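Local coordinates for protein hemoglobin (Mustelus griseus, PDB 1GCV) that carries oxygen from the gills to the peripheral tissues as the heme-containing beta subunit of a heterotetrameric globin, at residues 3-8 and 67-71. Residues are numbered along the deposited sequence; the frame is centred on the assembly and turned at random.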
loop_
_atom_site.group_PDB
_atom_site.type_symbol
_atom_site.label_atom_id
_atom_site.label_comp_id
_atom_site.label_asym_id
_atom_site.label_seq_id
_atom_site.Cartn_x
_atom_site.Cartn_y
_atom_site.Cartn_z
ATOM N N TRP B 3 9.127 23.530 1.959
ATOM C CA TRP B 3 8.794 23.694 3.366
ATOM C C TRP B 3 8.362 25.117 3.680
ATOM O O TRP B 3 8.899 26.078 3.117
ATOM C CB TRP B 3 9.999 23.355 4.247
ATOM C CG TRP B 3 10.501 21.969 4.078
ATOM C CD1 TRP B 3 11.606 21.581 3.385
ATOM C CD2 TRP B 3 9.924 20.777 4.620
ATOM N NE1 TRP B 3 11.760 20.217 3.459
ATOM C CE2 TRP B 3 10.739 19.697 4.212
ATOM C CE3 TRP B 3 8.799 20.514 5.409
ATOM C CZ2 TRP B 3 10.466 18.372 4.568
ATOM C CZ3 TRP B 3 8.526 19.195 5.763
ATOM C CH2 TRP B 3 9.357 18.143 5.341
ATOM N N THR B 4 7.386 25.242 4.572
ATOM C CA THR B 4 6.921 26.548 5.017
ATOM C C THR B 4 7.771 26.803 6.256
ATOM O O THR B 4 8.355 25.868 6.798
ATOM C CB THR B 4 5.419 26.528 5.419
ATOM O OG1 THR B 4 5.239 25.710 6.582
ATOM C CG2 THR B 4 4.564 25.976 4.285
ATOM N N GLN B 5 7.867 28.049 6.699
ATOM C CA GLN B 5 8.666 28.348 7.883
ATOM C C GLN B 5 8.094 27.641 9.117
ATOM O O GLN B 5 8.849 27.211 9.988
ATOM C CB GLN B 5 8.729 29.859 8.115
ATOM C CG GLN B 5 9.853 30.313 9.038
ATOM C CD GLN B 5 11.209 29.721 8.678
ATOM O OE1 GLN B 5 11.899 29.172 9.536
ATOM N NE2 GLN B 5 11.599 29.837 7.411
ATOM N N GLU B 6 6.769 27.511 9.187
ATOM C CA GLU B 6 6.119 26.844 10.317
ATOM C C GLU B 6 6.548 25.378 10.419
ATOM O O GLU B 6 6.751 24.861 11.518
ATOM C CB GLU B 6 4.585 26.895 10.196
ATOM C CG GLU B 6 3.882 25.740 10.946
ATOM C CD GLU B 6 2.358 25.780 10.881
ATOM O OE1 GLU B 6 1.795 25.912 9.772
ATOM O OE2 GLU B 6 1.722 25.665 11.951
ATOM N N GLU B 7 6.667 24.712 9.275
ATOM C CA GLU B 7 7.070 23.312 9.244
ATOM C C GLU B 7 8.518 23.167 9.665
ATOM O O GLU B 7 8.858 22.275 10.436
ATOM C CB GLU B 7 6.879 22.743 7.846
ATOM C CG GLU B 7 5.447 22.801 7.376
ATOM C CD GLU B 7 5.291 22.310 5.955
ATOM O OE1 GLU B 7 6.246 22.460 5.166
ATOM O OE2 GLU B 7 4.213 21.772 5.629
ATOM N N ARG B 8 9.375 24.043 9.150
ATOM C CA ARG B 8 10.789 24.016 9.506
ATOM C C ARG B 8 10.922 24.189 11.018
ATOM O O ARG B 8 11.656 23.455 11.682
ATOM C CB ARG B 8 11.534 25.164 8.829
ATOM C CG ARG B 8 11.565 25.118 7.331
ATOM C CD ARG B 8 12.383 26.291 6.818
ATOM N NE ARG B 8 12.371 26.384 5.364
ATOM C CZ ARG B 8 13.239 25.762 4.574
ATOM N NH1 ARG B 8 13.164 25.896 3.255
ATOM N NH2 ARG B 8 14.181 24.997 5.105
ATOM N N HIS B 67 19.754 20.169 6.759
ATOM C CA HIS B 67 19.820 20.310 5.307
ATOM C C HIS B 67 18.490 19.811 4.752
ATOM O O HIS B 67 18.460 19.019 3.817
ATOM C CB HIS B 67 20.953 19.456 4.740
ATOM C CG HIS B 67 22.252 19.607 5.468
ATOM N ND1 HIS B 67 23.364 20.179 4.890
ATOM C CD2 HIS B 67 22.618 19.253 6.722
ATOM C CE1 HIS B 67 24.360 20.172 5.758
ATOM N NE2 HIS B 67 23.934 19.615 6.877
ATOM N N MET B 68 17.396 20.289 5.338
ATOM C CA MET B 68 16.044 19.883 4.954
ATOM C C MET B 68 15.690 20.029 3.474
ATOM O O MET B 68 14.772 19.366 2.985
ATOM C CB MET B 68 15.012 20.642 5.797
ATOM C CG MET B 68 14.225 19.765 6.761
ATOM S SD MET B 68 13.314 20.741 7.968
ATOM C CE MET B 68 11.646 20.301 7.581
ATOM N N ASP B 69 16.406 20.887 2.756
ATOM C CA ASP B 69 16.111 21.078 1.344
ATOM C C ASP B 69 16.951 20.198 0.435
ATOM O O ASP B 69 16.750 20.184 -0.778
ATOM C CB ASP B 69 16.281 22.546 0.961
ATOM C CG ASP B 69 15.028 23.358 1.224
ATOM O OD1 ASP B 69 13.948 22.990 0.700
ATOM O OD2 ASP B 69 15.128 24.361 1.962
ATOM N N ASP B 70 17.898 19.472 1.021
ATOM C CA ASP B 70 18.742 18.563 0.250
ATOM C C ASP B 70 18.927 17.240 1.001
ATOM O O ASP B 70 20.055 16.770 1.162
ATOM C CB ASP B 70 20.131 19.177 -0.047
ATOM C CG ASP B 70 20.259 20.625 0.407
ATOM O OD1 ASP B 70 20.765 20.853 1.534
ATOM O OD2 ASP B 70 19.870 21.530 -0.371
ATOM N N VAL B 71 17.827 16.642 1.458
ATOM C CA VAL B 71 17.911 15.379 2.190
ATOM C C VAL B 71 18.313 14.229 1.261
ATOM O O VAL B 71 18.992 13.296 1.683
ATOM C CB VAL B 71 16.574 15.038 2.915
ATOM C CG1 VAL B 71 16.671 13.666 3.570
ATOM C CG2 VAL B 71 16.277 16.087 3.985
#
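With CG of W3 anti to its carbonyl carbon (chi1 -59°), the indole reaches over M68, whose chain bends at chi3 (117°) and sets its methyl against one face of the ring. CE of M68 lies over the six-membered ring of W3, 3.4 Å from its centroid and almost on its normal, a CH-pi contact. The sulfur follows at a distance: M68 SD lies 4.7 Å from the centroid of the W3 five-membered ring, so thioether and indole form a Met-aromatic pair crossing at about a right angle. W3 NE1 donates to M68 O over 3.2 Å, the oxygen lying somewhat out of the indole plane; the bond is bent, and the donor stands above the carbonyl plane rather than on a lone pair. A salt bridge lies beside this pair. From R8, extended between CG and NE, NH1 donates to the syn lone pair of D69 OD2 at 2.8 Å, nearly straight and in the guanidinium plane, while NH2 adds a weak bond to the same oxygen. An alanine in place of W3 lacks the indole, and would probably leave the M68 methyl uncovered on that side and its carbonyl oxygen short of a donor. K122 makes a cation-pi contact with W3 and a salt bridge with E7 OE1. T4 N also donates to E7 OE1 at 3.1 Å, and E7 N to T4 OG1 at 3.2 Å. This reciprocal pair is a capping box opening helix 5-17, the first helix of the globin fold, here joined at the surface to the turn that follows helix 50-66, away from the heme-binding residues.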